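Local coordinates for extracellular solute-binding protein family 5 (Brucella melitensis, PDB 4ONY) that probably captures peptides or related solutes in the periplasm and delivers them to an ABC transporter for uptake, at residues A[335-340]-A[559-564]; A[435-440]-A[474-479]; A[448-453]-A[463-468]. All blocks are in the same frame, centred on the assembly; numbering follows the deposited sequence.

All three contacts gather on one mixed six-stranded sheet of the solute-binding fold. Contact 1 (335-340 with 559-564) spans the longest stretch of chain; contact 2 (435-440 with 474-479) falls within that span, and contact 3 (448-453 with 463-468) within contact 2. The centres of contacts 2 and 3 are about 12 Å apart, and their strands 435-440 and 462-467 are neighbours in the sheet. Contact 1 lies about 16 Å from contact 3, centre to centre, and touches it through Ile448 and Tyr452. Helices 443-458 and 470-478 pack on opposite faces of strand 435-440, and with the late strand 557-562 the three contacts build one alpha/beta lobe of the protein.

Contact 1 (A[335-340]-A[559-564]); sequences FDFEWA and PLYHLP
Leu560 is the first residue of 559-564 to reach across, laying its CD2 methyl over one face of the Phe335 ring. The methyl carbon CD2 of Leu560 stands 3.8 Å from the Phe335 ring centroid and 19° off the ring normal, a CH-pi contact displaced somewhat toward the rim, where Leu560 CD2 is 3.6 Å from Phe335 CE2. The two side chains cross at about a right angle, and CD2 is the leucine atom that touches. Leu560 lies at the break in strand 557-562 of the mixed sheet, whose neighbours are strand 310-315 and the short strand 350-351; the contact joins Phe335, just before helix 337-344, and Phe337, its first residue, to a strand from much later in the chain. That helix start is capped by Asp336, whose OD1 accepts from Trp339 N at 2.9 Å and also bonds to Thr397 OG1. Next along the strand, the backbone directs Tyr561 CB toward Phe337, and Tyr561 CB is 3.5 Å from Phe337 CE1. With CG between the backbone N and the carbonyl carbon (chi1 45°), the tyrosine ring is set so that its CD2 also comes near Phe337 CE1. The two rings meet rim to rim, centroids 5.8 Å apart and planes at 27°, with neither over the other's face. On its Phe335 side the tyrosine ring is approached near its plane, Phe335 CZ lying 4.5 Å from Tyr561 CE2. The rings of Tyr349 and Phe345 also meet Tyr561, and Ile448 of helix 443-458 touches both Tyr561 and Phe335.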
loop_
_atom_site.group_PDB
_atom_site.type_symbol
_atom_site.label_atom_id
_atom_site.label_comp_id
_atom_site.label_asym_id
_atom_site.label_seq_id
_atom_site.Cartn_x
_atom_site.Cartn_y
_atom_site.Cartn_z
ATOM N N PHE A 335 -9.454 21.136 -13.300
ATOM C CA PHE A 335 -10.259 20.029 -12.871
ATOM C C PHE A 335 -11.249 20.472 -11.756
ATOM O O PHE A 335 -10.831 21.049 -10.742
ATOM C CB PHE A 335 -9.441 18.870 -12.392
ATOM C CG PHE A 335 -10.312 17.729 -11.894
ATOM C CD1 PHE A 335 -11.092 17.021 -12.781
ATOM C CD2 PHE A 335 -10.381 17.421 -10.539
ATOM C CE1 PHE A 335 -11.929 16.023 -12.343
ATOM C CE2 PHE A 335 -11.207 16.415 -10.101
ATOM C CZ PHE A 335 -11.984 15.725 -10.998
ATOM N N ASP A 336 -12.548 20.264 -11.986
ATOM C CA ASP A 336 -13.589 20.663 -11.023
ATOM C C ASP A 336 -14.000 19.469 -10.194
ATOM O O ASP A 336 -14.900 18.722 -10.557
ATOM C CB ASP A 336 -14.787 21.310 -11.723
ATOM C CG ASP A 336 -15.769 21.921 -10.748
ATOM O OD1 ASP A 336 -15.755 21.539 -9.550
ATOM O OD2 ASP A 336 -16.575 22.778 -11.199
ATOM N N PHE A 337 -13.305 19.283 -9.070
ATOM C CA PHE A 337 -13.591 18.161 -8.226
ATOM C C PHE A 337 -14.983 18.262 -7.601
ATOM O O PHE A 337 -15.677 17.247 -7.446
ATOM C CB PHE A 337 -12.575 17.970 -7.103
ATOM C CG PHE A 337 -13.004 16.931 -6.098
ATOM C CD1 PHE A 337 -13.152 15.611 -6.481
ATOM C CD2 PHE A 337 -13.293 17.269 -4.793
ATOM C CE1 PHE A 337 -13.592 14.639 -5.573
ATOM C CE2 PHE A 337 -13.703 16.299 -3.863
ATOM C CZ PHE A 337 -13.843 14.979 -4.255
ATOM N N GLU A 338 -15.369 19.457 -7.189
ATOM C CA GLU A 338 -16.610 19.604 -6.444
ATOM C C GLU A 338 -17.809 19.260 -7.326
ATOM O O GLU A 338 -18.741 18.581 -6.880
ATOM C CB GLU A 338 -16.738 20.988 -5.815
ATOM C CG GLU A 338 -15.811 21.236 -4.622
ATOM C CD GLU A 338 -14.340 21.243 -4.991
ATOM O OE1 GLU A 338 -13.981 21.872 -6.012
ATOM O OE2 GLU A 338 -13.516 20.607 -4.249
ATOM N N TRP A 339 -17.758 19.643 -8.588
ATOM C CA TRP A 339 -18.785 19.191 -9.515
ATOM C C TRP A 339 -18.814 17.665 -9.625
ATOM O O TRP A 339 -19.889 17.032 -9.576
ATOM C CB TRP A 339 -18.610 19.799 -10.911
ATOM C CG TRP A 339 -19.754 19.408 -11.830
ATOM C CD1 TRP A 339 -20.947 20.086 -11.985
ATOM C CD2 TRP A 339 -19.848 18.239 -12.663
ATOM N NE1 TRP A 339 -21.772 19.408 -12.863
ATOM C CE2 TRP A 339 -21.130 18.276 -13.299
ATOM C CE3 TRP A 339 -19.002 17.158 -12.921
ATOM C CZ2 TRP A 339 -21.573 17.249 -14.169
ATOM C CZ3 TRP A 339 -19.438 16.131 -13.797
ATOM C CH2 TRP A 339 -20.709 16.199 -14.410
ATOM N N ALA A 340 -17.643 17.054 -9.812
ATOM C CA ALA A 340 -17.561 15.625 -10.033
ATOM C C ALA A 340 -18.053 14.862 -8.802
ATOM O O ALA A 340 -18.793 13.853 -8.899
ATOM C CB ALA A 340 -16.140 15.222 -10.377
ATOM N N PRO A 559 -3.888 15.878 -8.907
ATOM C CA PRO A 559 -4.363 14.926 -7.903
ATOM C C PRO A 559 -5.899 14.891 -7.897
ATOM O O PRO A 559 -6.557 15.944 -7.968
ATOM C CB PRO A 559 -3.759 15.480 -6.613
ATOM C CG PRO A 559 -3.693 16.970 -6.825
ATOM C CD PRO A 559 -3.384 17.132 -8.308
ATOM N N LEU A 560 -6.480 13.693 -7.783
ATOM C CA LEU A 560 -7.922 13.542 -7.872
ATOM C C LEU A 560 -8.516 13.379 -6.487
ATOM O O LEU A 560 -8.663 14.382 -5.788
ATOM C CB LEU A 560 -8.271 12.403 -8.835
ATOM C CG LEU A 560 -7.964 12.715 -10.304
ATOM C CD1 LEU A 560 -8.180 11.533 -11.260
ATOM C CD2 LEU A 560 -8.768 13.915 -10.760
ATOM N N TYR A 561 -8.816 12.147 -6.055
ATOM C CA TYR A 561 -9.626 11.940 -4.889
ATOM C C TYR A 561 -9.488 10.534 -4.328
ATOM O O TYR A 561 -8.961 9.621 -4.978
ATOM C CB TYR A 561 -11.105 12.238 -5.219
ATOM C CG TYR A 561 -11.521 11.608 -6.531
ATOM C CD1 TYR A 561 -11.719 10.235 -6.638
ATOM C CD2 TYR A 561 -11.658 12.370 -7.646
ATOM C CE1 TYR A 561 -12.056 9.653 -7.850
ATOM C CE2 TYR A 561 -12.028 11.809 -8.831
ATOM C CZ TYR A 561 -12.215 10.457 -8.933
ATOM O OH TYR A 561 -12.566 9.945 -10.144
ATOM N N HIS A 562 -9.951 10.392 -3.105
ATOM C CA HIS A 562 -9.822 9.171 -2.330
ATOM C C HIS A 562 -10.991 9.125 -1.367
ATOM O O HIS A 562 -11.663 10.160 -1.124
ATOM C CB HIS A 562 -8.500 9.195 -1.532
ATOM C CG HIS A 562 -8.456 10.247 -0.475
ATOM N ND1 HIS A 562 -8.196 11.578 -0.750
ATOM C CD2 HIS A 562 -8.706 10.189 0.853
ATOM C CE1 HIS A 562 -8.321 12.298 0.353
ATOM N NE2 HIS A 562 -8.613 11.477 1.343
ATOM N N LEU A 563 -11.206 7.966 -0.771
ATOM C CA LEU A 563 -12.272 7.801 0.211
ATOM C C LEU A 563 -11.725 8.150 1.581
ATOM O O LEU A 563 -10.776 7.585 1.986
ATOM C CB LEU A 563 -12.770 6.340 0.191
ATOM C CG LEU A 563 -13.604 5.983 -1.037
ATOM C CD1 LEU A 563 -13.993 4.530 -0.972
ATOM C CD2 LEU A 563 -14.845 6.864 -1.140
ATOM N N PRO A 564 -12.341 9.072 2.314
ATOM C CA PRO A 564 -11.770 9.413 3.593
ATOM C C PRO A 564 -11.997 8.404 4.748
ATOM O O PRO A 564 -11.298 8.479 5.774
ATOM C CB PRO A 564 -12.458 10.730 3.922
ATOM C CG PRO A 564 -13.791 10.644 3.244
ATOM C CD PRO A 564 -13.505 9.899 1.979
#

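Contact 2 (A[435-440]-A[474-479]); sequences AFEIMT and QQRLQT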
loop_
_atom_site.group_PDB
_atom_site.type_symbol
_atom_site.label_atom_id
_atom_site.label_comp_id
_atom_site.label_asym_id
_atom_site.label_seq_id
_atom_site.Cartn_x
_atom_site.Cartn_y
_atom_site.Cartn_z
ATOM N N ALA A 435 -3.806 20.991 -28.059
ATOM C CA ALA A 435 -4.562 19.772 -28.093
ATOM C C ALA A 435 -3.731 18.619 -27.534
ATOM O O ALA A 435 -2.524 18.615 -27.683
ATOM C CB ALA A 435 -4.949 19.472 -29.515
ATOM N N PHE A 436 -4.387 17.660 -26.887
ATOM C CA PHE A 436 -3.707 16.496 -26.421
ATOM C C PHE A 436 -4.668 15.350 -26.205
ATOM O O PHE A 436 -5.894 15.527 -26.297
ATOM C CB PHE A 436 -2.901 16.772 -25.150
ATOM C CG PHE A 436 -3.711 17.139 -23.938
ATOM C CD1 PHE A 436 -4.086 16.160 -23.018
ATOM C CD2 PHE A 436 -3.966 18.471 -23.629
ATOM C CE1 PHE A 436 -4.762 16.499 -21.867
ATOM C CE2 PHE A 436 -4.618 18.824 -22.464
ATOM C CZ PHE A 436 -5.034 17.828 -21.588
ATOM N N GLU A 437 -4.109 14.172 -25.986
ATOM C CA GLU A 437 -4.889 12.954 -25.792
ATOM C C GLU A 437 -4.826 12.442 -24.348
ATOM O O GLU A 437 -3.737 12.347 -23.750
ATOM C CB GLU A 437 -4.345 11.847 -26.718
ATOM C CG GLU A 437 -5.020 10.492 -26.593
ATOM C CD GLU A 437 -4.291 9.460 -27.393
ATOM O OE1 GLU A 437 -3.343 8.846 -26.902
ATOM O OE2 GLU A 437 -4.689 9.208 -28.538
ATOM N N ILE A 438 -5.962 12.050 -23.803
ATOM C CA ILE A 438 -5.983 11.273 -22.559
ATOM C C ILE A 438 -6.253 9.795 -22.897
ATOM O O ILE A 438 -7.345 9.463 -23.423
ATOM C CB ILE A 438 -7.040 11.775 -21.573
ATOM C CG1 ILE A 438 -6.811 13.264 -21.252
ATOM C CG2 ILE A 438 -6.976 10.964 -20.287
ATOM C CD1 ILE A 438 -7.879 13.878 -20.367
ATOM N N MET A 439 -5.275 8.928 -22.635
ATOM C CA MET A 439 -5.433 7.500 -22.862
ATOM C C MET A 439 -6.072 6.903 -21.600
ATOM O O MET A 439 -5.504 6.997 -20.465
ATOM C CB MET A 439 -4.102 6.823 -23.155
ATOM C CG MET A 439 -4.221 5.328 -23.503
ATOM S SD MET A 439 -2.676 4.503 -24.034
ATOM C CE MET A 439 -1.676 4.624 -22.486
ATOM N N THR A 440 -7.229 6.279 -21.789
ATOM C CA THR A 440 -7.996 5.703 -20.672
ATOM C C THR A 440 -8.152 4.194 -20.787
ATOM O O THR A 440 -8.138 3.649 -21.896
ATOM C CB THR A 440 -9.391 6.285 -20.635
ATOM O OG1 THR A 440 -9.984 6.178 -21.921
ATOM C CG2 THR A 440 -9.332 7.709 -20.246
ATOM N N GLN A 474 -0.845 -1.294 -21.640
ATOM C CA GLN A 474 0.463 -1.619 -21.021
ATOM C C GLN A 474 1.625 -1.533 -22.003
ATOM O O GLN A 474 2.715 -1.142 -21.642
ATOM C CB GLN A 474 0.460 -3.018 -20.423
ATOM C CG GLN A 474 -0.467 -3.187 -19.254
ATOM C CD GLN A 474 -0.059 -2.376 -18.023
ATOM O OE1 GLN A 474 -0.933 -1.941 -17.266
ATOM N NE2 GLN A 474 1.252 -2.196 -17.809
ATOM N N GLN A 475 1.395 -1.915 -23.257
ATOM C CA GLN A 475 2.426 -1.730 -24.313
ATOM C C GLN A 475 2.819 -0.239 -24.425
ATOM O O GLN A 475 4.005 0.101 -24.535
ATOM C CB GLN A 475 1.954 -2.266 -25.699
ATOM C CG GLN A 475 1.935 -3.782 -25.840
ATOM C CD GLN A 475 1.345 -4.252 -27.189
ATOM O OE1 GLN A 475 0.712 -3.497 -27.914
ATOM N NE2 GLN A 475 1.515 -5.503 -27.481
ATOM N N ARG A 476 1.837 0.644 -24.384
ATOM C CA ARG A 476 2.096 2.108 -24.446
ATOM C C ARG A 476 2.717 2.685 -23.157
ATOM O O ARG A 476 3.536 3.619 -23.217
ATOM C CB ARG A 476 0.802 2.821 -24.886
ATOM C CG ARG A 476 0.510 2.534 -26.376
ATOM C CD ARG A 476 -0.737 3.191 -26.929
ATOM N NE ARG A 476 -0.626 4.646 -26.850
ATOM C CZ ARG A 476 -1.575 5.504 -27.255
ATOM N NH1 ARG A 476 -2.743 5.042 -27.709
ATOM N NH2 ARG A 476 -1.391 6.837 -27.130
ATOM N N LEU A 477 2.327 2.149 -22.004
ATOM C CA LEU A 477 2.945 2.542 -20.746
ATOM C C LEU A 477 4.445 2.248 -20.780
ATOM O O LEU A 477 5.281 3.045 -20.360
ATOM C CB LEU A 477 2.338 1.760 -19.575
ATOM C CG LEU A 477 1.054 2.293 -18.942
ATOM C CD1 LEU A 477 0.743 1.584 -17.613
ATOM C CD2 LEU A 477 1.143 3.781 -18.748
ATOM N N GLN A 478 4.773 1.089 -21.298
ATOM C CA GLN A 478 6.144 0.631 -21.328
ATOM C C GLN A 478 7.098 1.614 -22.011
ATOM O O GLN A 478 8.249 1.759 -21.577
ATOM C CB GLN A 478 6.173 -0.751 -22.025
ATOM C CG GLN A 478 7.556 -1.293 -22.289
ATOM C CD GLN A 478 8.129 -2.032 -21.107
ATOM O OE1 GLN A 478 7.512 -2.162 -20.042
ATOM N NE2 GLN A 478 9.332 -2.540 -21.304
ATOM N N THR A 479 6.629 2.253 -23.080
ATOM C CA THR A 479 7.432 3.140 -23.910
ATOM C C THR A 479 7.084 4.604 -23.631
ATOM O O THR A 479 7.564 5.470 -24.318
ATOM C CB THR A 479 7.157 2.890 -25.426
ATOM O OG1 THR A 479 5.775 3.047 -25.679
ATOM C CG2 THR A 479 7.561 1.425 -25.859
HETATM O O HOH W 1 -3.739 6.846 -29.483
#
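Strand 435-440 and the later part of helix 470-478 approach without backbone contact, the nearest alpha carbons, Met439 CA and Arg476 CA, being 9.4 Å apart, so long side chains bridge the gap. The strand is an inner member of the mixed six-stranded sheet and opens the beta-alpha-beta unit made with helix 443-458 and strand 462-467; helix 470-478 follows that unit in the chain. Arg476 carries the helix side of the contact. Its chain bends at chi3, and the guanidinium reaches Met439 and Glu437 in different ways. Met439 comes over one face: its sulfur SD lies 3.5 Å from Arg476 NE and sits above the guanidinium plane, offset toward the rim. The methionine extends from the strand with CG anti to N (chi1 -176°) before folding at chi3, which carries its CE methyl to within 3.9 Å of Arg476 CB. The sulfur and methyl thus pack along both the flat head and the root of the arginine. Glu437 instead meets the guanidinium at its edge. In this salt bridge Arg476 NH2 donates to Glu437 OE1 at 2.8 Å, with an N-H...O angle of 146°; the oxygen uses its syn lone pair. The carboxylate and guanidinium planes are turned 55° apart, so the pair is not a flat two-pronged one. Asp481 O takes the NE hydrogen bond of Arg476, giving the group a second hold that should restrict its rotation. A water joins the remaining ends of the ion pair, accepting from Arg476 NH1 at 2.7 Å and donating to Glu437 OE2 at 2.7 Å.

Contact 3 (A[448-453]-A[463-468]); sequences IALAYQ and VEIHTV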
loop_
_atom_site.group_PDB
_atom_site.type_symbol
_atom_site.label_atom_id
_atom_site.label_comp_id
_atom_site.label_asym_id
_atom_site.label_seq_id
_atom_site.Cartn_x
_atom_site.Cartn_y
_atom_site.Cartn_z
ATOM N N ILE A 448 -14.438 10.209 -15.844
ATOM C CA ILE A 448 -13.717 11.325 -15.209
ATOM C C ILE A 448 -12.919 12.157 -16.227
ATOM O O ILE A 448 -12.822 13.372 -16.118
ATOM C CB ILE A 448 -12.865 10.853 -14.011
ATOM C CG1 ILE A 448 -12.476 12.021 -13.136
ATOM C CG2 ILE A 448 -11.601 10.138 -14.397
ATOM C CD1 ILE A 448 -13.676 12.686 -12.497
ATOM N N ALA A 449 -12.415 11.514 -17.259
ATOM C CA ALA A 449 -11.705 12.225 -18.318
ATOM C C ALA A 449 -12.669 13.155 -19.088
ATOM O O ALA A 449 -12.306 14.279 -19.445
ATOM C CB ALA A 449 -11.061 11.251 -19.260
ATOM N N LEU A 450 -13.882 12.667 -19.322
ATOM C CA LEU A 450 -14.927 13.453 -19.952
ATOM C C LEU A 450 -15.216 14.689 -19.147
ATOM O O LEU A 450 -15.413 15.735 -19.708
ATOM C CB LEU A 450 -16.224 12.641 -20.131
ATOM C CG LEU A 450 -16.199 11.680 -21.332
ATOM C CD1 LEU A 450 -17.310 10.625 -21.230
ATOM C CD2 LEU A 450 -16.354 12.455 -22.657
ATOM N N ALA A 451 -15.273 14.561 -17.825
ATOM C CA ALA A 451 -15.544 15.717 -16.987
ATOM C C ALA A 451 -14.391 16.740 -17.091
ATOM O O ALA A 451 -14.639 17.926 -17.207
ATOM C CB ALA A 451 -15.791 15.291 -15.551
ATOM N N TYR A 452 -13.141 16.267 -17.079
ATOM C CA TYR A 452 -12.002 17.157 -17.190
ATOM C C TYR A 452 -11.986 17.819 -18.589
ATOM O O TYR A 452 -11.741 19.024 -18.718
ATOM C CB TYR A 452 -10.711 16.358 -16.964
ATOM C CG TYR A 452 -9.423 17.108 -16.801
ATOM C CD1 TYR A 452 -9.383 18.415 -16.328
ATOM C CD2 TYR A 452 -8.215 16.474 -17.020
ATOM C CE1 TYR A 452 -8.185 19.106 -16.150
ATOM C CE2 TYR A 452 -7.003 17.138 -16.816
ATOM C CZ TYR A 452 -6.991 18.483 -16.387
ATOM O OH TYR A 452 -5.789 19.157 -16.170
ATOM N N GLN A 453 -12.249 17.020 -19.609
ATOM C CA GLN A 453 -12.396 17.546 -20.965
ATOM C C GLN A 453 -13.387 18.701 -21.110
ATOM O O GLN A 453 -13.073 19.661 -21.822
ATOM C CB GLN A 453 -12.788 16.441 -21.960
ATOM C CG GLN A 453 -13.178 16.954 -23.352
ATOM C CD GLN A 453 -13.776 15.833 -24.169
ATOM O OE1 GLN A 453 -14.826 15.323 -23.836
ATOM N NE2 GLN A 453 -13.055 15.373 -25.165
ATOM N N VAL A 463 -9.248 18.211 -26.307
ATOM C CA VAL A 463 -8.767 16.999 -25.695
ATOM C C VAL A 463 -9.414 15.791 -26.285
ATOM O O VAL A 463 -10.610 15.752 -26.362
ATOM C CB VAL A 463 -9.109 17.028 -24.192
ATOM C CG1 VAL A 463 -8.662 15.755 -23.507
ATOM C CG2 VAL A 463 -8.470 18.228 -23.541
ATOM N N GLU A 464 -8.631 14.809 -26.723
ATOM C CA GLU A 464 -9.156 13.557 -27.267
ATOM C C GLU A 464 -9.110 12.474 -26.191
ATOM O O GLU A 464 -8.102 12.332 -25.508
ATOM C CB GLU A 464 -8.311 13.133 -28.474
ATOM C CG GLU A 464 -8.238 14.200 -29.585
ATOM C CD GLU A 464 -7.067 14.001 -30.517
ATOM O OE1 GLU A 464 -6.176 13.124 -30.329
ATOM O OE2 GLU A 464 -7.005 14.780 -31.467
ATOM N N ILE A 465 -10.201 11.770 -25.978
ATOM C CA ILE A 465 -10.193 10.674 -25.029
ATOM C C ILE A 465 -10.144 9.395 -25.817
ATOM O O ILE A 465 -11.022 9.130 -26.619
ATOM C CB ILE A 465 -11.403 10.729 -24.090
ATOM C CG1 ILE A 465 -11.310 12.013 -23.240
ATOM C CG2 ILE A 465 -11.404 9.525 -23.162
ATOM C CD1 ILE A 465 -12.589 12.388 -22.562
ATOM N N HIS A 466 -9.125 8.584 -25.601
ATOM C CA HIS A 466 -8.947 7.393 -26.396
ATOM C C HIS A 466 -8.855 6.176 -25.468
ATOM O O HIS A 466 -7.883 6.059 -24.706
ATOM C CB HIS A 466 -7.646 7.589 -27.167
ATOM C CG HIS A 466 -7.365 6.495 -28.145
ATOM N ND1 HIS A 466 -6.233 5.706 -28.078
ATOM C CD2 HIS A 466 -8.095 6.016 -29.172
ATOM C CE1 HIS A 466 -6.282 4.787 -29.023
ATOM N NE2 HIS A 466 -7.392 4.966 -29.709
ATOM N N THR A 467 -9.862 5.315 -25.472
ATOM C CA THR A 467 -9.829 4.109 -24.646
ATOM C C THR A 467 -9.116 2.973 -25.368
ATOM O O THR A 467 -9.385 2.709 -26.531
ATOM C CB THR A 467 -11.216 3.628 -24.182
ATOM O OG1 THR A 467 -11.651 4.478 -23.136
ATOM C CG2 THR A 467 -11.140 2.197 -23.523
ATOM N N VAL A 468 -8.189 2.334 -24.663
ATOM C CA VAL A 468 -7.331 1.285 -25.206
ATOM C C VAL A 468 -7.491 0.078 -24.254
ATOM O O VAL A 468 -7.579 0.240 -23.038
ATOM C CB VAL A 468 -5.876 1.808 -25.293
ATOM C CG1 VAL A 468 -4.899 0.772 -25.832
ATOM C CG2 VAL A 468 -5.800 3.031 -26.194
#
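Ile465 drives its CD1 methyl against the helix backbone, 3.5 Å from Leu450 N, where it is bordered by Ala449 and Leu450. Ile465 CD1 lies 3.8 Å from Ala449 CB and equally 3.8 Å from Leu450 CD2; the small alanine lets the methyl come close to the helix, while the leucine, whose CB points away from the strand, swings its end back to cross the isoleucine at about a right angle. One turn on, Gln453 reaches across to the strand, and its side chain slides past that of Val463 in the opposite direction. Gln453 NE2 donates to Val463 O at 2.7 Å, the N-H...O angle being 148°. The acceptor lies practically in the glutamine amide plane, but the donor is tilted 30° from the carbonyl plane. The same side chain lines Ile465, with Gln453 OE1 3.9 Å from Ile465 CD1. The axes of 448-453 and 463-467 run antiparallel (174°), 9.2 Å apart at closest approach, as the second half of the beta-alpha-beta unit in which helix 443-458 links strands 435-440 and 462-467; on its other flank, Ile448 and Tyr452 of this helix touch strands 484-489 and 557-562.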